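Local coordinates for protein pectate lyase 1 (Juniperus ashei, PDB 1PXZ) that cleaves the alpha-1,4-linked galacturonan of pectate by elimination, with low activity and calcium as cofactor, and is the major allergen of cedar pollen, at residues 289-292 against 293-296. Numbering follows the deposited sequence.
Sequences SACA and NWVW
A type I beta turn from Cys291 to Trp294, with a cysteine sulfur-aromatic contact packed on it, continues from a short helix. Cys291 SG sits over one face of the Trp294 indole, 3.5 Å from the centroid of its six-membered ring and 15° off the normal. Its nearest ring atoms are the outer CZ2 and CH2. Cys291 CA lies over the five-membered ring, 4.2 Å from its centroid, as a CH-pi contact. Trp294 CG stands anti to its own carbonyl carbon (chi1 -60°), which swings the indole back beneath Cys291.

Trp294 N donates to Cys291 O at 3.0 Å and closes the turn. One residue earlier, Asn293 N donates to Ala290 O at 2.9 Å. Ala290 O also accepts from a water, which donates a second bond to Asn293 OD1 at 2.8 Å. This carbonyl is therefore gripped twice. On the other side of the Asn293 amide, a second water donates to Ala292 O and accepts a weak bond from Asn293 ND2.

Cys291 SG is disulfide-bonded to Cys285, which probably limits the sulfur's movement. The contact lies at the surface, away from the probable calcium site. Trp294 also touches Asn258 and Pro259 in a loop, and Arg282 of strand 280-282. The turn carries the chain from helix 288-291 into strand 296-299, which pairs in parallel with strand 260-264 of the beta-helix.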
ATOM      1  N   SER A 289      21.850  14.802  18.563  1.00 36.11           N
ATOM      2  CA  SER A 289      21.615  16.198  18.223  1.00 37.78           C
ATOM      3  C   SER A 289      21.099  16.329  16.794  1.00 33.04           C
ATOM      4  O   SER A 289      20.210  17.138  16.529  1.00 24.81           O
ATOM      5  CB  SER A 289      22.901  17.009  18.395  1.00 46.96           C
ATOM      6  OG  SER A 289      22.729  18.335  17.931  1.00 31.48           O
ATOM      7  N   ALA A 290      21.668  15.526  15.902  1.00 26.85           N
ATOM      8  CA  ALA A 290      21.277  15.537  14.501  1.00 28.74           C
ATOM      9  C   ALA A 290      19.917  14.872  14.291  1.00 39.40           C
ATOM     10  O   ALA A 290      19.056  15.337  13.531  1.00 25.55           O
ATOM     11  CB  ALA A 290      22.338  14.829  13.665  1.00 17.44           C
ATOM     12  N   CYS A 291      19.721  13.734  14.967  1.00 27.99           N
ATOM     13  CA  CYS A 291      18.480  12.985  14.757  1.00 22.50           C
ATOM     14  C   CYS A 291      17.345  13.780  15.357  1.00 17.58           C
ATOM     15  O   CYS A 291      16.172  13.650  14.992  1.00 20.26           O
ATOM     16  CB  CYS A 291      18.549  11.556  15.327  1.00 33.48           C
ATOM     17  SG  CYS A 291      18.604  10.329  13.992  1.00112.62           S
ATOM     18  N   ALA A 292      17.685  14.680  16.292  1.00 20.82           N
ATOM     19  CA  ALA A 292      16.636  15.517  16.869  1.00 25.44           C
ATOM     20  C   ALA A 292      16.057  16.482  15.847  1.00 14.03           C
ATOM     21  O   ALA A 292      15.046  17.127  16.114  1.00 24.35           O
ATOM     22  CB  ALA A 292      17.175  16.293  18.067  1.00 38.98           C
ATOM     23  N   ASN A 293      16.676  16.611  14.669  1.00 15.79           N
ATOM     24  CA  ASN A 293      16.127  17.535  13.672  1.00 13.15           C
ATOM     25  C   ASN A 293      14.977  16.881  12.916  1.00 15.11           C
ATOM     26  O   ASN A 293      14.188  17.588  12.282  1.00 14.23           O
ATOM     27  CB  ASN A 293      17.222  17.980  12.699  1.00 13.54           C
ATOM     28  CG  ASN A 293      18.233  18.916  13.366  1.00 21.24           C
ATOM     29  OD1 ASN A 293      19.409  18.980  13.005  1.00 19.64           O
ATOM     30  ND2 ASN A 293      17.790  19.675  14.355  1.00  9.40           N
ATOM     31  N   TRP A 294      14.893  15.544  12.976  1.00 10.14           N
ATOM     32  CA  TRP A 294      13.837  14.908  12.161  1.00  8.18           C
ATOM     33  C   TRP A 294      12.463  15.228  12.709  1.00  8.85           C
ATOM     34  O   TRP A 294      12.175  15.247  13.896  1.00 14.01           O
ATOM     35  CB  TRP A 294      14.062  13.395  12.147  1.00  7.47           C
ATOM     36  CG  TRP A 294      15.349  12.915  11.580  1.00 11.28           C
ATOM     37  CD1 TRP A 294      16.388  13.622  11.063  1.00 12.78           C
ATOM     38  CD2 TRP A 294      15.716  11.520  11.484  1.00 14.57           C
ATOM     39  NE1 TRP A 294      17.386  12.758  10.643  1.00 16.06           N
ATOM     40  CE2 TRP A 294      16.996  11.467  10.894  1.00 20.01           C
ATOM     41  CE3 TRP A 294      15.059  10.342  11.849  1.00 13.61           C
ATOM     42  CZ2 TRP A 294      17.654  10.255  10.654  1.00 21.89           C
ATOM     43  CZ3 TRP A 294      15.715   9.137  11.610  1.00 15.18           C
ATOM     44  CH2 TRP A 294      16.994   9.111  11.022  1.00 15.23           C
ATOM     45  N   VAL A 295      11.485  15.486  11.846  1.00  8.54           N
ATOM     46  CA  VAL A 295      10.196  15.908  12.374  1.00  9.61           C
ATOM     47  C   VAL A 295       9.293  14.670  12.400  1.00 12.58           C
ATOM     48  O   VAL A 295       8.752  14.282  11.369  1.00 10.71           O
ATOM     49  CB  VAL A 295       9.591  17.033  11.532  1.00 17.25           C
ATOM     50  CG1 VAL A 295       8.149  17.294  11.951  1.00 16.88           C
ATOM     51  CG2 VAL A 295      10.404  18.326  11.662  1.00 16.86           C
ATOM     52  N   TRP A 296       9.223  14.069  13.579  1.00  9.98           N
ATOM     53  CA  TRP A 296       8.381  12.898  13.803  1.00 10.64           C
ATOM     54  C   TRP A 296       7.349  13.254  14.860  1.00 10.47           C
ATOM     55  O   TRP A 296       7.679  13.353  16.041  1.00 10.70           O
ATOM     56  CB  TRP A 296       9.194  11.684  14.243  1.00  9.16           C
ATOM     57  CG  TRP A 296      10.097  11.096  13.205  1.00  8.04           C
ATOM     58  CD1 TRP A 296      10.592  11.659  12.074  1.00 10.35           C
ATOM     59  CD2 TRP A 296      10.628   9.754  13.232  1.00 10.13           C
ATOM     60  NE1 TRP A 296      11.387  10.785  11.391  1.00  9.07           N
ATOM     61  CE2 TRP A 296      11.420   9.600  12.090  1.00  7.80           C
ATOM     62  CE3 TRP A 296      10.494   8.677  14.124  1.00 13.35           C
ATOM     63  CZ2 TRP A 296      12.089   8.409  11.802  1.00 12.53           C
ATOM     64  CZ3 TRP A 296      11.158   7.486  13.838  1.00 12.34           C
ATOM     65  CH2 TRP A 296      11.947   7.370  12.676  1.00  8.26           C
TER
HETATM   66  O   HOH W   1      20.045  17.007  11.063  1.00 44.90           O
HETATM   67  O   HOH W   2      15.998  20.111  16.652  1.00 17.79           O